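Side-chain contacts in SxtG (Microseira wollei, PDB 6U1R), which is an amidinotransferase of the saxitoxin biosynthetic pathway, probably moving an amidino group to its acceptor by way of a covalent intermediate on the enzyme: residues A[227-232]-A[266-271]; A[323-328]-A[347-352]. All coordinates share one frame; numbering follows the deposited sequence.

Contact 1 of 2, residues A[227-232]-A[266-271]; sequences FGQKSH and DTTLMP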
ATOM      1  N   PHE A 227      -4.718  16.053  13.550  1.00 13.52           N
ATOM      2  CA  PHE A 227      -5.805  15.617  14.425  1.00 13.56           C
ATOM      3  C   PHE A 227      -6.622  14.541  13.725  1.00 14.48           C
ATOM      4  O   PHE A 227      -6.977  14.700  12.555  1.00 13.43           O
ATOM      5  CB  PHE A 227      -6.681  16.799  14.817  1.00 15.23           C
ATOM      6  CG  PHE A 227      -5.940  17.823  15.608  1.00 16.46           C
ATOM      7  CD1 PHE A 227      -5.860  17.717  16.987  1.00 16.89           C
ATOM      8  CD2 PHE A 227      -5.256  18.841  14.980  1.00 17.51           C
ATOM      9  CE1 PHE A 227      -5.150  18.629  17.725  1.00 17.84           C
ATOM     10  CE2 PHE A 227      -4.532  19.762  15.728  1.00 18.63           C
ATOM     11  CZ  PHE A 227      -4.484  19.642  17.102  1.00 18.30           C
ATOM     12  N   GLY A 228      -6.910  13.451  14.439  1.00 14.64           N
ATOM     13  CA  GLY A 228      -7.715  12.376  13.891  1.00 14.42           C
ATOM     14  C   GLY A 228      -8.738  11.899  14.904  1.00 14.33           C
ATOM     15  O   GLY A 228      -8.773  12.365  16.047  1.00 15.58           O
ATOM     16  N   GLN A 229      -9.572  10.967  14.459  1.00 14.32           N
ATOM     17  CA  GLN A 229     -10.525  10.296  15.332  1.00 13.78           C
ATOM     18  C   GLN A 229     -10.630   8.832  14.927  1.00 14.37           C
ATOM     19  O   GLN A 229     -10.447   8.484  13.762  1.00 14.01           O
ATOM     20  CB  GLN A 229     -11.924  10.937  15.248  1.00 14.69           C
ATOM     21  CG  GLN A 229     -12.489  10.891  13.822  1.00 14.01           C
ATOM     22  CD  GLN A 229     -13.924  11.368  13.691  1.00 15.42           C
ATOM     23  OE1 GLN A 229     -14.474  12.009  14.594  1.00 16.44           O
ATOM     24  NE2 GLN A 229     -14.545  11.059  12.542  1.00 14.72           N
ATOM     25  N   LYS A 230     -10.952   7.982  15.901  1.00 15.33           N
ATOM     26  CA  LYS A 230     -11.522   6.673  15.598  1.00 14.41           C
ATOM     27  C   LYS A 230     -12.932   6.845  15.028  1.00 12.51           C
ATOM     28  O   LYS A 230     -13.619   7.821  15.321  1.00 13.93           O
ATOM     29  CB  LYS A 230     -11.560   5.810  16.864  1.00 14.84           C
ATOM     30  CG  LYS A 230     -10.165   5.430  17.412  1.00 16.81           C
ATOM     31  CD  LYS A 230     -10.249   4.521  18.648  1.00 20.44           C
ATOM     32  CE  LYS A 230     -10.472   3.075  18.240  1.00 19.86           C
ATOM     33  NZ  LYS A 230     -10.553   2.201  19.429  1.00 20.52           N
ATOM     34  N   SER A 231     -13.359   5.902  14.193  1.00 12.53           N
ATOM     35  CA  SER A 231     -14.656   6.001  13.522  1.00 12.19           C
ATOM     36  C   SER A 231     -15.092   4.609  13.099  1.00 12.52           C
ATOM     37  O   SER A 231     -14.450   3.616  13.435  1.00 12.38           O
ATOM     38  CB  SER A 231     -14.582   6.923  12.302  1.00 15.19           C
ATOM     39  OG  SER A 231     -13.853   6.278  11.291  1.00 13.46           O
ATOM     40  N   HIS A 232     -16.192   4.534  12.340  1.00 12.58           N
ATOM     41  CA  HIS A 232     -16.593   3.238  11.806  1.00 12.76           C
ATOM     42  C   HIS A 232     -15.634   2.677  10.763  1.00 14.69           C
ATOM     43  O   HIS A 232     -15.811   1.516  10.392  1.00 14.02           O
ATOM     44  CB  HIS A 232     -17.998   3.319  11.241  1.00 13.94           C
ATOM     45  CG  HIS A 232     -19.039   3.430  12.309  1.00 13.52           C
ATOM     46  ND1 HIS A 232     -19.217   2.455  13.266  1.00 13.30           N
ATOM     47  CD2 HIS A 232     -19.922   4.412  12.605  1.00 15.10           C
ATOM     48  CE1 HIS A 232     -20.185   2.815  14.087  1.00 15.48           C
ATOM     49  NE2 HIS A 232     -20.635   4.000  13.708  1.00 15.11           N
ATOM     50  N   ASP A 266     -14.270  15.787   8.970  1.00 12.93           N
ATOM     51  CA  ASP A 266     -14.330  17.119   8.385  1.00 14.58           C
ATOM     52  C   ASP A 266     -15.753  17.707   8.365  1.00 13.14           C
ATOM     53  O   ASP A 266     -16.022  18.649   7.609  1.00 13.62           O
ATOM     54  CB  ASP A 266     -13.650  17.147   6.994  1.00 13.42           C
ATOM     55  CG  ASP A 266     -14.103  16.064   6.019  1.00 15.15           C
ATOM     56  OD1 ASP A 266     -14.810  15.116   6.394  1.00 15.69           O
ATOM     57  OD2 ASP A 266     -13.686  16.168   4.816  1.00 15.91           O
ATOM     58  N   THR A 267     -16.649  17.206   9.227  1.00 12.52           N
ATOM     59  CA  THR A 267     -17.780  17.978   9.734  1.00 12.97           C
ATOM     60  C   THR A 267     -17.732  18.106  11.254  1.00 14.20           C
ATOM     61  O   THR A 267     -18.723  18.538  11.860  1.00 15.16           O
ATOM     62  CB  THR A 267     -19.135  17.377   9.319  1.00 15.26           C
ATOM     63  OG1 THR A 267     -19.294  16.064   9.851  1.00 15.99           O
ATOM     64  CG2 THR A 267     -19.278  17.327   7.822  1.00 15.27           C
ATOM     65  N   THR A 268     -16.592  17.784  11.877  1.00 13.48           N
ATOM     66  CA  THR A 268     -16.424  17.770  13.327  1.00 13.51           C
ATOM     67  C   THR A 268     -15.377  18.766  13.795  1.00 15.48           C
ATOM     68  O   THR A 268     -15.647  19.571  14.714  1.00 16.49           O
ATOM     69  CB  THR A 268     -16.048  16.346  13.797  1.00 14.51           C
ATOM     70  OG1 THR A 268     -17.109  15.417  13.492  1.00 16.25           O
ATOM     71  CG2 THR A 268     -15.740  16.307  15.303  1.00 16.10           C
ATOM     72  N   LEU A 269     -14.192  18.748  13.173  1.00 14.81           N
ATOM     73  CA  LEU A 269     -13.037  19.541  13.597  1.00 15.31           C
ATOM     74  C   LEU A 269     -12.365  20.047  12.327  1.00 15.78           C
ATOM     75  O   LEU A 269     -11.776  19.246  11.589  1.00 17.15           O
ATOM     76  CB  LEU A 269     -12.081  18.683  14.428  1.00 15.79           C
ATOM     77  CG  LEU A 269     -10.991  19.407  15.214  1.00 17.88           C
ATOM     78  CD1 LEU A 269     -11.533  20.028  16.493  1.00 19.75           C
ATOM     79  CD2 LEU A 269      -9.844  18.464  15.507  1.00 19.43           C
ATOM     80  N   MET A 270     -12.433  21.355  12.077  1.00 14.63           N
ATOM     81  CA  MET A 270     -11.942  21.944  10.829  1.00 13.68           C
ATOM     82  C   MET A 270     -11.011  23.126  11.095  1.00 14.37           C
ATOM     83  O   MET A 270     -11.475  24.255  11.341  1.00 13.71           O
ATOM     84  CB  MET A 270     -13.106  22.357   9.946  1.00 16.57           C
ATOM     85  CG  MET A 270     -13.816  21.122   9.367  1.00 15.00           C
ATOM     86  SD  MET A 270     -12.733  20.295   8.190  1.00 16.58           S
ATOM     87  CE  MET A 270     -13.182  21.187   6.677  1.00 15.77           C
ATOM     88  N   PRO A 271      -9.702  22.913  11.020  1.00 13.73           N
ATOM     89  CA  PRO A 271      -8.760  24.040  11.046  1.00 13.78           C
ATOM     90  C   PRO A 271      -9.024  24.969   9.872  1.00 14.87           C
ATOM     91  O   PRO A 271      -9.121  24.529   8.724  1.00 16.30           O
ATOM     92  CB  PRO A 271      -7.386  23.360  10.933  1.00 13.71           C
ATOM     93  CG  PRO A 271      -7.637  21.918  11.309  1.00 14.90           C
ATOM     94  CD  PRO A 271      -9.023  21.617  10.873  1.00 16.84           C
TER
HETATM   95  O   HOH W   1     -17.145  12.809  14.315  1.00 16.78           O
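Phe227 and Leu269 carry most of this buried contact, and they show how two neighbouring sheets can meet through a single pair of apolar side chains beside a water bridge. One leucine methyl does the touching: Leu269 CD2 lies 3.6 Å from Phe227 CB and 4.0 Å from Phe227 CG. It therefore sits against the root of the aromatic side chain, and the two side chains approach at a slant. The leucine CG stands opposite the backbone N (chi1 -167°), and from there the branch extends to the phenylalanine. Ile255 of strand 251-255 and Ile277 and Val279 of strand 276-279 also pack on Leu269.

Beside this pair the joint turns polar, between Gln229 and Thr268. Gln229 OE1 and Thr268 OG1 are 4.4 Å apart, too far for a direct bond, and one water spans the gap. It donates to Gln229 OE1 over 2.8 Å and lies 2.7 Å from Thr268 OG1, the two oxygens subtending about 107° at the water. The other end of the amide is held as well, since Gln229 NE2 bonds Asp218 OD1; both ends are thus gripped, which should fix its rotation. The Gln229 side chain is about 5 Å from that of His264, a predicted catalytic residue. Strands 225-229 and 269-273 belong to successive three-stranded mixed sheets, consistent with the alpha/beta propeller of the amidinotransferase family.

Contact 2 of 2, residues A[323-328]-A[347-352]; sequences VLMLDE and WGFKPI
Met325 reaches Phe349 with the last atom of its chain, a case in which a flexible side chain spans what the backbones leave apart. Bends at chi2 and chi3 (-57° and -63°) fold the thioether round, and CE settles 3.9 Å from Phe349 CD1 and 4.0 Å from Phe349 CE1. The methionine crosses the phenylalanine side chain at about a right angle, and CE approaches the CD1-CE1 side of the ring obliquely. Val331 also touches Met325, from the strand that runs between the two segments.

Leu326 makes the second apolar pair. Its CD1 is 3.9 Å from CD1 of Ile352, and the two branched chains again cross nearly perpendicularly. Helix 83-102 closes over this pair, Leu100 touching Leu326 and Ile99 touching Ile352.

The topology explains why the two segments do not pair directly. Strand 324-325 turns back into the antiparallel strand 330-334, helix 338-346 follows, and strand 350-354 returns parallel to 330-334, completing a beta-alpha-beta crossover after the hairpin. The two segments thus flank a central strand; Lys350 and Ile352 both bond through their backbones to Val331 of that strand, and Lys350 also to Glu329.

In the turn between the first two strands, Asp327 is tied down locally: OD1 accepts from Glu329 N, and OD2 forms a salt bridge with Arg330. Glu328 then meets Phe349 through its backbone, while its carboxylate points elsewhere. The carbonyl oxygen, Glu328 O, lies near the ring plane at the aromatic edge, 3.3 Å from Phe349 CE1 and 3.4 Å from Phe349 CD1, where the slightly positive ring hydrogens should suit it. Just before this phenylalanine, Gly348 takes a positive phi of 100° in the Schellman motif that ends helix 338-346 and turns the chain toward strand 350-354.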
ATOM      1  N   VAL A 323     -16.151  23.003   4.783  1.00 14.67           N
ATOM      2  CA  VAL A 323     -15.688  24.126   3.968  1.00 14.15           C
ATOM      3  C   VAL A 323     -14.304  23.859   3.389  1.00 13.41           C
ATOM      4  O   VAL A 323     -13.595  22.939   3.818  1.00 13.60           O
ATOM      5  CB  VAL A 323     -15.672  25.423   4.800  1.00 13.73           C
ATOM      6  CG1 VAL A 323     -17.099  25.832   5.190  1.00 14.64           C
ATOM      7  CG2 VAL A 323     -14.778  25.253   6.038  1.00 15.27           C
ATOM      8  N   LEU A 324     -13.908  24.676   2.411  1.00 13.88           N
ATOM      9  CA  LEU A 324     -12.596  24.582   1.764  1.00 14.10           C
ATOM     10  C   LEU A 324     -11.960  25.966   1.798  1.00 15.13           C
ATOM     11  O   LEU A 324     -12.556  26.928   1.308  1.00 13.85           O
ATOM     12  CB  LEU A 324     -12.700  24.082   0.315  1.00 13.69           C
ATOM     13  CG  LEU A 324     -11.377  24.048  -0.474  1.00 14.27           C
ATOM     14  CD1 LEU A 324     -10.456  23.001   0.109  1.00 13.25           C
ATOM     15  CD2 LEU A 324     -11.580  23.817  -1.976  1.00 14.18           C
ATOM     16  N   MET A 325     -10.756  26.051   2.362  1.00 14.18           N
ATOM     17  CA  MET A 325      -9.993  27.293   2.427  1.00 14.65           C
ATOM     18  C   MET A 325      -9.135  27.441   1.175  1.00 14.96           C
ATOM     19  O   MET A 325      -8.368  26.534   0.841  1.00 15.18           O
ATOM     20  CB  MET A 325      -9.076  27.318   3.651  1.00 12.76           C
ATOM     21  CG  MET A 325      -9.751  27.115   5.013  1.00 14.44           C
ATOM     22  SD  MET A 325     -11.031  28.292   5.352  1.00 17.66           S
ATOM     23  CE  MET A 325     -10.108  29.831   5.363  1.00 17.42           C
ATOM     24  N   LEU A 326      -9.221  28.604   0.529  1.00 15.69           N
ATOM     25  CA  LEU A 326      -8.323  28.946  -0.567  1.00 16.73           C
ATOM     26  C   LEU A 326      -7.057  29.642  -0.095  1.00 17.44           C
ATOM     27  O   LEU A 326      -6.049  29.640  -0.818  1.00 17.96           O
ATOM     28  CB  LEU A 326      -9.054  29.839  -1.573  1.00 16.99           C
ATOM     29  CG  LEU A 326     -10.423  29.342  -2.038  1.00 19.04           C
ATOM     30  CD1 LEU A 326     -10.998  30.243  -3.121  1.00 20.56           C
ATOM     31  CD2 LEU A 326     -10.355  27.884  -2.504  1.00 20.20           C
ATOM     32  N   ASP A 327      -7.114  30.271   1.073  1.00 17.91           N
ATOM     33  CA  ASP A 327      -5.967  30.785   1.818  1.00 17.95           C
ATOM     34  C   ASP A 327      -6.484  30.991   3.238  1.00 17.60           C
ATOM     35  O   ASP A 327      -7.527  30.437   3.595  1.00 17.46           O
ATOM     36  CB  ASP A 327      -5.375  32.048   1.166  1.00 19.32           C
ATOM     37  CG  ASP A 327      -6.389  33.154   0.961  1.00 22.10           C
ATOM     38  OD1 ASP A 327      -7.351  33.268   1.752  1.00 20.23           O
ATOM     39  OD2 ASP A 327      -6.208  33.922  -0.016  1.00 22.95           O
ATOM     40  N   GLU A 328      -5.778  31.789   4.043  1.00 17.85           N
ATOM     41  CA  GLU A 328      -6.202  31.971   5.428  1.00 19.72           C
ATOM     42  C   GLU A 328      -7.497  32.769   5.571  1.00 19.01           C
ATOM     43  O   GLU A 328      -8.062  32.815   6.674  1.00 20.54           O
ATOM     44  CB  GLU A 328      -5.090  32.656   6.221  1.00 20.75           C
ATOM     45  CG  GLU A 328      -3.830  31.821   6.281  1.00 20.51           C
ATOM     46  CD  GLU A 328      -2.743  32.415   7.149  1.00 24.54           C
ATOM     47  OE1 GLU A 328      -3.018  33.401   7.871  1.00 26.36           O
ATOM     48  OE2 GLU A 328      -1.613  31.878   7.118  1.00 24.59           O
ATOM     49  N   TRP A 347     -16.229  36.206  12.122  1.00 19.04           N
ATOM     50  CA  TRP A 347     -14.923  35.756  12.594  1.00 19.82           C
ATOM     51  C   TRP A 347     -13.759  36.289  11.756  1.00 18.65           C
ATOM     52  O   TRP A 347     -12.607  35.968  12.063  1.00 20.82           O
ATOM     53  CB  TRP A 347     -14.871  34.220  12.612  1.00 18.80           C
ATOM     54  CG  TRP A 347     -15.655  33.574  13.725  1.00 19.26           C
ATOM     55  CD1 TRP A 347     -15.819  34.042  15.002  1.00 19.03           C
ATOM     56  CD2 TRP A 347     -16.380  32.339  13.653  1.00 18.15           C
ATOM     57  NE1 TRP A 347     -16.608  33.169  15.726  1.00 19.32           N
ATOM     58  CE2 TRP A 347     -16.961  32.117  14.920  1.00 19.40           C
ATOM     59  CE3 TRP A 347     -16.593  31.397  12.640  1.00 19.09           C
ATOM     60  CZ2 TRP A 347     -17.741  30.995  15.202  1.00 19.31           C
ATOM     61  CZ3 TRP A 347     -17.367  30.280  12.922  1.00 19.05           C
ATOM     62  CH2 TRP A 347     -17.946  30.097  14.196  1.00 18.06           C
ATOM     63  N   GLY A 348     -14.029  37.064  10.713  1.00 19.33           N
ATOM     64  CA  GLY A 348     -12.993  37.702   9.922  1.00 19.57           C
ATOM     65  C   GLY A 348     -12.641  37.035   8.609  1.00 20.86           C
ATOM     66  O   GLY A 348     -11.677  37.460   7.958  1.00 20.60           O
ATOM     67  N   PHE A 349     -13.365  35.995   8.210  1.00 19.80           N
ATOM     68  CA  PHE A 349     -13.108  35.320   6.951  1.00 19.54           C
ATOM     69  C   PHE A 349     -13.915  35.977   5.834  1.00 21.45           C
ATOM     70  O   PHE A 349     -14.769  36.833   6.066  1.00 19.16           O
ATOM     71  CB  PHE A 349     -13.430  33.826   7.088  1.00 17.57           C
ATOM     72  CG  PHE A 349     -12.580  33.121   8.108  1.00 18.16           C
ATOM     73  CD1 PHE A 349     -11.314  32.650   7.775  1.00 17.00           C
ATOM     74  CD2 PHE A 349     -13.039  32.932   9.405  1.00 17.93           C
ATOM     75  CE1 PHE A 349     -10.528  32.000   8.708  1.00 18.23           C
ATOM     76  CE2 PHE A 349     -12.250  32.282  10.356  1.00 19.11           C
ATOM     77  CZ  PHE A 349     -11.000  31.812  10.016  1.00 17.78           C
ATOM     78  N   LYS A 350     -13.627  35.571   4.595  1.00 20.74           N
ATOM     79  CA  LYS A 350     -14.304  36.094   3.405  1.00 22.19           C
ATOM     80  C   LYS A 350     -14.997  34.932   2.702  1.00 21.26           C
ATOM     81  O   LYS A 350     -14.380  34.238   1.878  1.00 19.09           O
ATOM     82  CB  LYS A 350     -13.324  36.783   2.455  1.00 24.54           C
ATOM     83  CG  LYS A 350     -12.652  38.033   3.022  1.00 33.11           C
ATOM     84  CD  LYS A 350     -13.655  39.087   3.471  1.00 44.28           C
ATOM     85  CE  LYS A 350     -12.966  40.368   3.939  1.00 43.69           C
ATOM     86  NZ  LYS A 350     -13.963  41.459   4.172  1.00 56.93           N
ATOM     87  N   PRO A 351     -16.270  34.681   2.997  1.00 19.32           N
ATOM     88  CA  PRO A 351     -16.956  33.538   2.387  1.00 19.60           C
ATOM     89  C   PRO A 351     -17.195  33.752   0.901  1.00 20.81           C
ATOM     90  O   PRO A 351     -17.514  34.857   0.448  1.00 17.43           O
ATOM     91  CB  PRO A 351     -18.282  33.457   3.157  1.00 19.66           C
ATOM     92  CG  PRO A 351     -18.090  34.285   4.360  1.00 20.95           C
ATOM     93  CD  PRO A 351     -17.101  35.338   4.016  1.00 20.89           C
ATOM     94  N   ILE A 352     -17.000  32.681   0.139  1.00 17.86           N
ATOM     95  CA  ILE A 352     -17.368  32.623  -1.266  1.00 18.46           C
ATOM     96  C   ILE A 352     -18.428  31.540  -1.374  1.00 19.69           C
ATOM     97  O   ILE A 352     -18.158  30.370  -1.073  1.00 19.10           O
ATOM     98  CB  ILE A 352     -16.155  32.328  -2.160  1.00 20.39           C
ATOM     99  CG1 ILE A 352     -15.083  33.403  -1.947  1.00 21.91           C
ATOM    100  CG2 ILE A 352     -16.588  32.258  -3.616  1.00 22.07           C
ATOM    101  CD1 ILE A 352     -13.703  33.017  -2.402  1.00 24.33           C
TER

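Overall arrangement
The two contacts follow one another along the chain, contact 1 closing before contact 2 opens, and their centres lie 19 Å apart. Contact 1 joins two sheets about 9 Å from the centre of the chain, near the predicted catalytic residues; contact 2 lies within a third sheet, about 18 Å from that centre and away from those sites. Strand 269-273 links them: Met270 CE packs 3.4 Å from Val323 O, and Leu272, two residues further along the same strand, touches Met325 and Phe349. Successive three-stranded units are thus joined side by side, so that one strand serves both the inner, site-proximal contact and the outer one, as expected of a propeller-like fold.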